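Local coordinates for histone-lysine N-methyltransferase SETMAR (Homo sapiens, PDB 3BO5), which transfers methyl groups from S-adenosyl-L-methionine to a lysine of histone H3 through its SET domain and takes part in DNA double-strand break repair, at residues H134-G139 against E242-Y247; S177-A182 against I205-N210; T67-G72 against C109-H114. The protein carries 2 engineered substitutions. All coordinates share one frame; numbering follows the deposited sequence. Where two conformers were deposited one is given.

Interaction 1 (H134-G139 against E242-Y247); sequences HKKGWG and EEELSY. With SAH (S-adenosyl-L-homocysteine), chain F.
Lys-136 and Glu-244 come from opposite directions and pair in a salt bridge beside the adenine of the cofactor site of the SET domain, a worked example of one lysine serving two partners. Lys-136 NZ lies 2.8 Å from Glu-244 OE1 and donates to it from above the carboxylate plane, 36° out of it. The glutamate reaches across with its chain extended beyond CG. Its other oxygen, OE2, accepts from Asn-210 ND2, so the carboxylate is held at both ends, and Gly-139, having no side chain, lets OE2 come within 4.1 Å of its CA.

The nonpolar part of the contact belongs to the lysine chain, which lies over one face of the adenine of S-adenosyl-L-homocysteine. Lys-136 CG sits 3.7 Å from N1 of the ligand, and Lys-136 CD follows over C6. A bend at chi3 (-55°) then turns the ammonium away from the purine to the carboxylate. With an alanine here, the cover that CG and CD give the purine is lost, which would probably open a gap at that face and leave Glu-244 OE1 without its charged mate.

Backbone hydrogen bonds hold the other end of the ligand. Trp-138 N donates to the carboxylate O of the ligand at 2.7 Å, and the ligand's amino N returns a bond of 2.8 Å to Trp-138 O. This is the work of the Gly-Trp-Gly motif of SET domains, met here by the start of the ELSYDY motif. The nearby ammonium probably favours an ionised Glu-244, and through OE2 that charge is tied to Asn-210, itself a residue that binds S-adenosyl-L-methionine.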
loop_
_atom_site.group_PDB
_atom_site.type_symbol
_atom_site.label_atom_id
_atom_site.label_comp_id
_atom_site.label_asym_id
_atom_site.label_seq_id
_atom_site.Cartn_x
_atom_site.Cartn_y
_atom_site.Cartn_z
ATOM N N HIS A 134 19.248 -10.633 1.264
ATOM C CA HIS A 134 20.270 -11.551 0.755
ATOM C C HIS A 134 20.162 -11.700 -0.787
ATOM O O HIS A 134 21.157 -11.605 -1.492
ATOM C CB HIS A 134 20.174 -12.891 1.515
ATOM C CG HIS A 134 21.219 -13.884 1.122
ATOM N ND1 HIS A 134 22.559 -13.562 1.125
ATOM C CD2 HIS A 134 21.132 -15.178 0.703
ATOM C CE1 HIS A 134 23.257 -14.620 0.727
ATOM N NE2 HIS A 134 22.411 -15.594 0.440
ATOM N N LYS A 135 18.948 -11.884 -1.273
ATOM C CA LYS A 135 18.740 -12.219 -2.703
ATOM C C LYS A 135 17.647 -11.464 -3.439
ATOM O O LYS A 135 17.383 -11.756 -4.598
ATOM C CB LYS A 135 18.378 -13.694 -2.771
ATOM C CG LYS A 135 19.565 -14.576 -2.459
ATOM C CD LYS A 135 19.210 -15.998 -2.526
ATOM C CE LYS A 135 19.070 -16.351 -3.992
ATOM N NZ LYS A 135 18.868 -17.731 -4.168
ATOM N N LYS A 136 16.948 -10.552 -2.754
ATOM C CA LYS A 136 15.750 -9.897 -3.293
ATOM C C LYS A 136 15.980 -8.401 -3.507
ATOM O O LYS A 136 15.028 -7.660 -3.792
ATOM C CB LYS A 136 14.577 -10.137 -2.315
ATOM C CG LYS A 136 14.273 -11.632 -2.065
ATOM C CD LYS A 136 13.168 -11.800 -1.005
ATOM C CE LYS A 136 13.476 -11.096 0.289
ATOM N NZ LYS A 136 12.546 -11.697 1.356
ATOM N N GLY A 137 17.248 -7.929 -3.447
ATOM C CA GLY A 137 17.523 -6.495 -3.549
ATOM C C GLY A 137 17.158 -5.826 -2.276
ATOM O O GLY A 137 17.321 -6.413 -1.207
ATOM N N TRP A 138 16.692 -4.587 -2.364
ATOM C CA TRP A 138 16.357 -3.880 -1.128
ATOM C C TRP A 138 14.994 -4.356 -0.655
ATOM O O TRP A 138 14.162 -4.841 -1.459
ATOM C CB TRP A 138 16.274 -2.372 -1.383
ATOM C CG TRP A 138 17.621 -1.833 -1.659
ATOM C CD1 TRP A 138 18.269 -1.788 -2.870
ATOM C CD2 TRP A 138 18.557 -1.408 -0.680
ATOM N NE1 TRP A 138 19.556 -1.251 -2.690
ATOM C CE2 TRP A 138 19.746 -1.042 -1.360
ATOM C CE3 TRP A 138 18.493 -1.271 0.702
ATOM C CZ2 TRP A 138 20.861 -0.509 -0.691
ATOM C CZ3 TRP A 138 19.599 -0.690 1.370
ATOM C CH2 TRP A 138 20.774 -0.382 0.665
ATOM N N GLY A 139 14.771 -4.329 0.650
ATOM C CA GLY A 139 13.434 -4.594 1.211
ATOM C C GLY A 139 13.105 -3.575 2.280
ATOM O O GLY A 139 13.912 -2.670 2.554
ATOM N N GLU A 242 12.597 -6.076 13.353
ATOM C CA GLU A 242 13.535 -6.510 12.300
ATOM C C GLU A 242 12.902 -7.473 11.302
ATOM O O GLU A 242 13.590 -7.866 10.347
ATOM C CB GLU A 242 14.864 -7.084 12.821
ATOM C CG GLU A 242 15.695 -5.995 13.502
ATOM C CD GLU A 242 17.080 -6.454 14.057
ATOM O OE1 GLU A 242 17.531 -7.560 13.767
ATOM O OE2 GLU A 242 17.664 -5.702 14.860
ATOM N N GLU A 243 11.634 -7.775 11.475
ATOM C CA GLU A 243 10.978 -8.704 10.570
ATOM C C GLU A 243 10.778 -7.923 9.281
ATOM O O GLU A 243 10.211 -6.797 9.281
ATOM C CB GLU A 243 9.596 -9.151 11.082
ATOM C CG GLU A 243 9.012 -10.255 10.222
ATOM C CD GLU A 243 7.784 -10.865 10.826
ATOM O OE1 GLU A 243 7.660 -10.830 12.077
ATOM O OE2 GLU A 243 6.941 -11.432 10.077
ATOM N N GLU A 244 11.117 -8.590 8.196
ATOM C CA GLU A 244 10.867 -7.993 6.870
ATOM C C GLU A 244 9.377 -7.960 6.559
ATOM O O GLU A 244 8.618 -8.880 6.925
ATOM C CB GLU A 244 11.521 -8.794 5.768
ATOM C CG GLU A 244 11.223 -8.216 4.346
ATOM C CD GLU A 244 12.074 -8.851 3.256
ATOM O OE1 GLU A 244 12.720 -9.927 3.509
ATOM O OE2 GLU A 244 12.084 -8.311 2.108
ATOM N N LEU A 245 8.957 -6.846 5.949
ATOM C CA LEU A 245 7.526 -6.608 5.638
ATOM C C LEU A 245 7.304 -7.068 4.191
ATOM O O LEU A 245 8.153 -6.748 3.320
ATOM C CB LEU A 245 7.238 -5.117 5.754
ATOM C CG LEU A 245 7.441 -4.594 7.189
ATOM C CD1 LEU A 245 7.441 -3.084 7.167
ATOM C CD2 LEU A 245 6.333 -5.096 8.116
ATOM N N SER A 246 6.226 -7.782 3.956
ATOM C CA SER A 246 5.982 -8.321 2.593
ATOM C C SER A 246 4.532 -8.337 2.300
ATOM O O SER A 246 3.680 -8.400 3.215
ATOM C CB SER A 246 6.527 -9.714 2.540
ATOM O OG SER A 246 5.892 -10.572 3.496
ATOM N N TYR A 247 4.176 -8.330 1.011
ATOM C CA TYR A 247 2.781 -8.623 0.690
ATOM C C TYR A 247 2.776 -9.531 -0.546
ATOM O O TYR A 247 3.840 -9.801 -1.115
ATOM C CB TYR A 247 1.938 -7.385 0.372
ATOM C CG TYR A 247 2.237 -6.507 -0.837
ATOM C CD1 TYR A 247 1.547 -6.672 -2.037
ATOM C CD2 TYR A 247 3.149 -5.398 -0.726
ATOM C CE1 TYR A 247 1.722 -5.775 -3.083
ATOM C CE2 TYR A 247 3.321 -4.501 -1.789
ATOM C CZ TYR A 247 2.618 -4.723 -2.951
ATOM O OH TYR A 247 2.659 -3.856 -4.026
HETATM N N SAH F . 13.664 -5.463 -4.116
HETATM C CA SAH F . 13.104 -4.200 -4.698
HETATM C CB SAH F . 11.853 -3.706 -3.933
HETATM C CG SAH F . 10.627 -4.517 -4.391
HETATM S SD SAH F . 10.176 -4.144 -6.111
HETATM C C SAH F . 14.225 -3.136 -4.721
HETATM O O SAH F . 15.386 -3.444 -4.470
HETATM O OXT SAH F . 13.890 -1.939 -4.998
HETATM C "C5'" SAH F . 10.015 -5.818 -6.762
HETATM C "C4'" SAH F . 11.338 -6.500 -7.102
HETATM O "O4'" SAH F . 11.997 -6.971 -5.923
HETATM C "C3'" SAH F . 11.171 -7.736 -7.937
HETATM O "O3'" SAH F . 11.081 -7.397 -9.349
HETATM C "C2'" SAH F . 12.395 -8.548 -7.628
HETATM O "O2'" SAH F . 13.585 -7.969 -8.196
HETATM C "C1'" SAH F . 12.524 -8.294 -6.139
HETATM N N9 SAH F . 11.688 -9.199 -5.325
HETATM C C8 SAH F . 10.607 -8.870 -4.511
HETATM N N7 SAH F . 10.200 -9.960 -3.890
HETATM C C5 SAH F . 10.998 -10.991 -4.235
HETATM C C6 SAH F . 10.956 -12.356 -3.878
HETATM N N6 SAH F . 10.128 -12.915 -2.993
HETATM N N1 SAH F . 11.921 -13.146 -4.496
HETATM C C2 SAH F . 12.823 -12.633 -5.376
HETATM N N3 SAH F . 12.917 -11.304 -5.735
HETATM C C4 SAH F . 11.929 -10.547 -5.179
#

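Interaction 2 (S177-A182 against I205-N210); sequences SNYIIA and IGRFLN. With SAH (S-adenosyl-L-homocysteine), chain F.
The backbones of 177-182 and 205-210 come closest at Tyr-179 and Arg-207, whose CA atoms are 6.7 Å apart, where an irregular approach to strand 181-185 passes the 3-10 turn 205-208. That turn runs into the RFLNHSC motif, which together with the later ELSYDY segment makes the pseudoknot of SET domains beside the cofactor. The guanidinium of Arg-207 lies flat on the tyrosine ring in an off-centre cation-pi stack, the two planes 21° apart and their centres 4.5 Å. Its closest atom, NH2, is 3.8 Å from Tyr-179 CZ, so the overlap falls on the hydroxyl end of the ring. With chi1 at 70°, CG of Arg-207 sits between the backbone N and the carbonyl carbon, and a further bend at chi3 lays the group over the ring. Thr-200 O and Pro-199 O accept from NH2 and NE and fix the rotation of the guanidinium, which also makes a cation-pi contact with Phe-38. The stack in turn probably helps to hold the tyrosine, whose OH donates to OXT of S-adenosyl-L-homocysteine at 2.8 Å. At the ring's edge, close to its plane, the carbonyl O of Arg-207 approaches Tyr-179 CE2 to 3.2 Å.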
loop_
_atom_site.group_PDB
_atom_site.type_symbol
_atom_site.label_atom_id
_atom_site.label_comp_id
_atom_site.label_asym_id
_atom_site.label_seq_id
_atom_site.Cartn_x
_atom_site.Cartn_y
_atom_site.Cartn_z
ATOM N N SER A 177 13.651 -3.879 -11.334
ATOM C CA SER A 177 12.619 -4.146 -10.307
ATOM C C SER A 177 11.323 -3.644 -10.965
ATOM O O SER A 177 11.342 -2.641 -11.716
ATOM C CB SER A 177 12.929 -3.402 -8.997
ATOM O OG SER A 177 14.177 -3.837 -8.425
ATOM N N ASN A 178 10.227 -4.378 -10.774
ATOM C CA ASN A 178 8.913 -4.068 -11.418
ATOM C C ASN A 178 8.031 -3.548 -10.297
ATOM O O ASN A 178 7.935 -4.254 -9.273
ATOM C CB ASN A 178 8.317 -5.377 -11.904
ATOM C CG ASN A 178 9.179 -6.033 -12.973
ATOM O OD1 ASN A 178 9.925 -7.007 -12.705
ATOM N ND2 ASN A 178 9.140 -5.476 -14.142
ATOM N N TYR A 179 7.420 -2.359 -10.463
ATOM C CA TYR A 179 6.632 -1.812 -9.333
ATOM C C TYR A 179 5.192 -1.492 -9.617
ATOM O O TYR A 179 4.443 -1.159 -8.695
ATOM C CB TYR A 179 7.276 -0.473 -8.853
ATOM C CG TYR A 179 8.697 -0.511 -8.382
ATOM C CD1 TYR A 179 9.725 -0.286 -9.274
ATOM C CD2 TYR A 179 9.003 -0.755 -7.059
ATOM C CE1 TYR A 179 11.058 -0.363 -8.839
ATOM C CE2 TYR A 179 10.264 -0.802 -6.588
ATOM C CZ TYR A 179 11.333 -0.587 -7.487
ATOM O OH TYR A 179 12.654 -0.655 -7.122
ATOM N N ILE A 180 4.750 -1.534 -10.891
ATOM C CA ILE A 180 3.389 -1.130 -11.150
ATOM C C ILE A 180 2.429 -2.142 -10.568
ATOM O O ILE A 180 2.665 -3.365 -10.679
ATOM C CB ILE A 180 3.141 -1.020 -12.680
ATOM C CG1 ILE A 180 4.158 -0.027 -13.255
ATOM C CG2 ILE A 180 1.720 -0.541 -12.946
ATOM C CD1 ILE A 180 3.898 0.230 -14.746
ATOM N N ILE A 181 1.336 -1.671 -9.979
ATOM C CA ILE A 181 0.314 -2.581 -9.492
ATOM C C ILE A 181 -1.026 -2.164 -10.097
ATOM O O ILE A 181 -1.312 -0.952 -10.320
ATOM C CB ILE A 181 0.205 -2.554 -7.901
ATOM C CG1 ILE A 181 -0.659 -3.691 -7.426
ATOM C CG2 ILE A 181 -0.295 -1.181 -7.403
ATOM C CD1 ILE A 181 -0.610 -3.871 -5.858
ATOM N N ALA A 182 -1.834 -3.176 -10.390
ATOM C CA ALA A 182 -3.169 -2.973 -10.954
ATOM C C ALA A 182 -4.231 -3.410 -9.967
ATOM O O ALA A 182 -4.244 -4.545 -9.491
ATOM C CB ALA A 182 -3.346 -3.757 -12.282
ATOM N N ILE A 205 7.437 4.712 0.550
ATOM C CA ILE A 205 8.318 3.633 1.027
ATOM C C ILE A 205 7.751 2.263 0.706
ATOM O O ILE A 205 8.490 1.253 0.730
ATOM C CB ILE A 205 8.602 3.638 2.585
ATOM C CG1 ILE A 205 7.279 3.724 3.364
ATOM C CG2 ILE A 205 9.689 4.686 2.959
ATOM C CD1 ILE A 205 7.476 3.349 4.828
ATOM N N GLY A 206 6.440 2.194 0.392
ATOM C CA GLY A 206 5.869 0.908 0.052
ATOM C C GLY A 206 6.498 0.247 -1.160
ATOM O O GLY A 206 6.381 -0.985 -1.347
ATOM N N ARG A 207 7.140 1.052 -2.008
ATOM C CA ARG A 207 7.814 0.509 -3.202
ATOM C C ARG A 207 8.874 -0.512 -2.798
ATOM O O ARG A 207 9.263 -1.340 -3.619
ATOM C CB ARG A 207 8.452 1.612 -4.076
ATOM C CG ARG A 207 9.669 2.226 -3.358
ATOM C CD ARG A 207 10.023 3.524 -3.947
ATOM N NE ARG A 207 10.419 3.429 -5.359
ATOM C CZ ARG A 207 11.650 3.060 -5.757
ATOM N NH1 ARG A 207 12.563 2.661 -4.841
ATOM N NH2 ARG A 207 12.007 3.085 -7.086
ATOM N N PHE A 208 9.371 -0.451 -1.538
ATOM C CA PHE A 208 10.423 -1.412 -1.145
ATOM C C PHE A 208 9.927 -2.739 -0.615
ATOM O O PHE A 208 10.717 -3.617 -0.311
ATOM C CB PHE A 208 11.329 -0.770 -0.089
ATOM C CG PHE A 208 12.188 0.322 -0.676
ATOM C CD1 PHE A 208 13.251 -0.016 -1.541
ATOM C CD2 PHE A 208 11.942 1.672 -0.391
ATOM C CE1 PHE A 208 14.030 1.000 -2.124
ATOM C CE2 PHE A 208 12.719 2.685 -0.983
ATOM C CZ PHE A 208 13.804 2.330 -1.817
ATOM N N LEU A 209 8.606 -2.912 -0.542
ATOM C CA LEU A 209 8.064 -4.170 -0.037
ATOM C C LEU A 209 8.275 -5.308 -0.987
ATOM O O LEU A 209 7.780 -5.259 -2.145
ATOM C CB LEU A 209 6.594 -4.038 0.173
ATOM C CG LEU A 209 6.257 -3.061 1.321
ATOM C CD1 LEU A 209 4.766 -2.640 1.215
ATOM C CD2 LEU A 209 6.652 -3.614 2.722
ATOM N N ASN A 210 8.984 -6.327 -0.501
ATOM C CA ASN A 210 9.115 -7.535 -1.322
ATOM C C ASN A 210 7.887 -8.432 -1.264
ATOM O O ASN A 210 6.994 -8.284 -0.405
ATOM C CB ASN A 210 10.425 -8.258 -0.931
ATOM C CG ASN A 210 11.618 -7.510 -1.421
ATOM O OD1 ASN A 210 11.636 -7.031 -2.550
ATOM N ND2 ASN A 210 12.664 -7.435 -0.585
HETATM N N SAH F . 13.664 -5.463 -4.116
HETATM C CA SAH F . 13.104 -4.200 -4.698
HETATM C CB SAH F . 11.853 -3.706 -3.933
HETATM C CG SAH F . 10.627 -4.517 -4.391
HETATM S SD SAH F . 10.176 -4.144 -6.111
HETATM C C SAH F . 14.225 -3.136 -4.721
HETATM O O SAH F . 15.386 -3.444 -4.470
HETATM O OXT SAH F . 13.890 -1.939 -4.998
HETATM C "C5'" SAH F . 10.015 -5.818 -6.762
HETATM C "C4'" SAH F . 11.338 -6.500 -7.102
HETATM O "O4'" SAH F . 11.997 -6.971 -5.923
HETATM C "C3'" SAH F . 11.171 -7.736 -7.937
HETATM O "O3'" SAH F . 11.081 -7.397 -9.349
HETATM C "C2'" SAH F . 12.395 -8.548 -7.628
HETATM O "O2'" SAH F . 13.585 -7.969 -8.196
HETATM C "C1'" SAH F . 12.524 -8.294 -6.139
HETATM N N9 SAH F . 11.688 -9.199 -5.325
HETATM C C8 SAH F . 10.607 -8.870 -4.511
HETATM N N7 SAH F . 10.200 -9.960 -3.890
HETATM C C5 SAH F . 10.998 -10.991 -4.235
HETATM C C6 SAH F . 10.956 -12.356 -3.878
HETATM N N6 SAH F . 10.128 -12.915 -2.993
HETATM N N1 SAH F . 11.921 -13.146 -4.496
HETATM C C2 SAH F . 12.823 -12.633 -5.376
HETATM N N3 SAH F . 12.917 -11.304 -5.735
HETATM C C4 SAH F . 11.929 -10.547 -5.179
#

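Interaction 3 (T67-G72 against C109-H114); sequences TPCLPG and CRCSDH. With ZN (zinc ion), chain C; ZN (zinc ion), chain D; ZN (zinc ion), chain B.
Cys-69 and Cys-111 are ligands of one zinc ion in the triangular three-zinc, nine-cysteine cluster of the pre-SET domain, a textbook case of metal coordination standing in for a hydrophobic core. Neither segment has regular secondary structure; the metals fix their relative positions.

The second segment enters at Cys-109, whose SG binds the zinc of chain B at 2.4 Å. Cys-62, Cys-76 and Cys-105 complete that site, so this residue joins a different corner of the triangle from its neighbour two positions on. Between them the side chain of Arg-110 leads away from the cluster and rests on Val-65.

Cys-111 carries the direct contact. Its SG is placed between the backbone N and the carbonyl carbon (chi1 58°) and reaches the zinc of chain C at 2.3 Å, while its CB packs 3.5 Å from Cys-69 SG. Cys-69 meets the same zinc as a bridging thiolate: its SG is 2.4 Å from the zinc of chain C and 2.4 Å from the zinc of chain D. At Cys-69 SG the bonds to these two zinc ions open at 112°, and sharing one negative thiolate between two cations probably eases their mutual repulsion. Cys-105 and Cys-115 complete the shell of the zinc of chain C; Cys-62, Cys-64 and Cys-74 complete that of the zinc of chain D.

Past the metal, Ser-112 starts an ST turn that bends the chain onward to Cys-115, with Asp-113 O accepting from Lys-122 NZ. The turn is closed by His-114 N, which donates to Ser-112 OG at 2.9 Å with an N-H...O angle of 143°.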
loop_
_atom_site.group_PDB
_atom_site.type_symbol
_atom_site.label_atom_id
_atom_site.label_comp_id
_atom_site.label_asym_id
_atom_site.label_seq_id
_atom_site.Cartn_x
_atom_site.Cartn_y
_atom_site.Cartn_z
ATOM N N THR A 67 -22.052 13.762 17.644
ATOM C CA THR A 67 -21.674 12.523 18.373
ATOM C C THR A 67 -20.727 11.763 17.477
ATOM O O THR A 67 -20.677 12.073 16.275
ATOM C CB THR A 67 -22.917 11.595 18.674
ATOM O OG1 THR A 67 -23.562 11.263 17.446
ATOM C CG2 THR A 67 -23.921 12.331 19.572
ATOM N N PRO A 68 -19.993 10.799 18.022
ATOM C CA PRO A 68 -19.024 10.087 17.194
ATOM C C PRO A 68 -19.666 9.348 16.014
ATOM O O PRO A 68 -20.847 8.969 15.991
ATOM C CB PRO A 68 -18.406 9.059 18.157
ATOM C CG PRO A 68 -18.510 9.806 19.533
ATOM C CD PRO A 68 -19.870 10.445 19.469
ATOM N N CYS A 69 -18.790 9.089 15.039
ATOM C CA CYS A 69 -19.195 8.364 13.907
ATOM C C CYS A 69 -19.386 6.902 14.331
ATOM O O CYS A 69 -18.443 6.220 14.785
ATOM C CB CYS A 69 -18.087 8.460 12.835
ATOM S SG CYS A 69 -17.950 10.133 12.248
ATOM N N LEU A 70 -20.586 6.455 14.116
ATOM C CA LEU A 70 -20.927 5.044 14.404
ATOM C C LEU A 70 -21.781 4.456 13.305
ATOM O O LEU A 70 -22.542 5.158 12.598
ATOM C CB LEU A 70 -21.590 4.929 15.774
ATOM C CG LEU A 70 -20.673 5.190 16.991
ATOM C CD1 LEU A 70 -21.581 5.534 18.176
ATOM C CD2 LEU A 70 -19.781 4.018 17.295
ATOM N N PRO A 71 -21.677 3.124 13.126
ATOM C CA PRO A 71 -22.500 2.475 12.140
ATOM C C PRO A 71 -24.004 2.732 12.317
ATOM O O PRO A 71 -24.487 2.778 13.466
ATOM C CB PRO A 71 -22.167 0.987 12.338
ATOM C CG PRO A 71 -20.819 0.943 12.803
ATOM C CD PRO A 71 -20.769 2.171 13.788
ATOM N N GLY A 72 -24.715 2.983 11.235
ATOM C CA GLY A 72 -26.125 3.271 11.386
ATOM C C GLY A 72 -26.394 4.744 11.167
ATOM O O GLY A 72 -27.407 5.090 10.533
ATOM N N CYS A 109 -15.602 15.567 6.427
ATOM C CA CYS A 109 -16.372 15.059 7.553
ATOM C C CYS A 109 -16.151 16.036 8.725
ATOM O O CYS A 109 -15.024 16.391 8.979
ATOM C CB CYS A 109 -15.878 13.623 7.906
ATOM S SG CYS A 109 -16.241 12.451 6.596
ATOM N N ARG A 110 -17.207 16.314 9.495
ATOM C CA ARG A 110 -17.009 17.254 10.574
ATOM C C ARG A 110 -16.707 16.577 11.873
ATOM O O ARG A 110 -16.423 17.275 12.855
ATOM C CB ARG A 110 -18.213 18.146 10.718
ATOM C CG ARG A 110 -18.228 19.146 9.583
ATOM C CD ARG A 110 -19.626 19.429 9.123
ATOM N NE ARG A 110 -20.297 20.172 10.163
ATOM C CZ ARG A 110 -21.556 20.580 10.101
ATOM N NH1 ARG A 110 -22.072 21.249 11.133
ATOM N NH2 ARG A 110 -22.281 20.312 9.028
ATOM N N CYS A 111 -16.670 15.231 11.871
ATOM C CA CYS A 111 -16.120 14.555 13.045
ATOM C C CYS A 111 -14.691 15.004 13.334
ATOM O O CYS A 111 -13.967 15.490 12.433
ATOM C CB CYS A 111 -16.170 13.023 12.880
ATOM S SG CYS A 111 -15.236 12.565 11.356
ATOM N N SER A 112 -14.226 14.841 14.565
ATOM C CA SER A 112 -12.903 15.336 14.904
ATOM C C SER A 112 -11.821 14.496 14.313
ATOM O O SER A 112 -12.068 13.358 13.813
ATOM C CB SER A 112 -12.669 15.387 16.408
ATOM O OG SER A 112 -12.365 14.108 16.888
ATOM N N ASP A 113 -10.593 14.998 14.392
ATOM C CA ASP A 113 -9.513 14.209 13.821
ATOM C C ASP A 113 -9.231 12.965 14.690
ATOM O O ASP A 113 -8.464 12.075 14.296
ATOM C CB ASP A 113 -8.273 15.059 13.461
ATOM C CG ASP A 113 -8.473 15.932 12.177
ATOM O OD1 ASP A 113 -7.973 17.075 12.193
ATOM O OD2 ASP A 113 -9.086 15.492 11.150
ATOM N N HIS A 114 -9.916 12.859 15.834
ATOM C CA HIS A 114 -9.868 11.679 16.702
ATOM C C HIS A 114 -10.845 10.568 16.342
ATOM O O HIS A 114 -10.932 9.514 16.992
ATOM C CB HIS A 114 -9.984 12.092 18.163
ATOM C CG HIS A 114 -8.953 13.110 18.526
ATOM N ND1 HIS A 114 -9.267 14.432 18.783
ATOM C CD2 HIS A 114 -7.599 13.028 18.554
ATOM C CE1 HIS A 114 -8.152 15.106 19.014
ATOM N NE2 HIS A 114 -7.125 14.278 18.879
HETATM ZN ZN ZN C . -15.739 10.324 11.433
HETATM ZN ZN ZN D . -19.580 10.024 10.476
HETATM ZN ZN ZN B . -17.106 10.569 7.757
#

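Overall arrangement
Interactions 1 and 2 belong to one SET domain and share one ligand, with interaction 2 nested along the chain inside the loop closed by interaction 1. They join at Asn-210, whose ND2 lies 3.1 Å from Trp-138 O, a probable hydrogen bond. Interaction 2 is buried and relies on stacking; interaction 1 is only partly buried and relies on a charge pair. Interaction 3 stands apart in the pre-SET region, its centre about 37 Å from that of interaction 1 and about 33 Å from that of interaction 2. Among mostly exposed loops, metal bonds there do the work that strands, packing and ligand share in the catalytic domain.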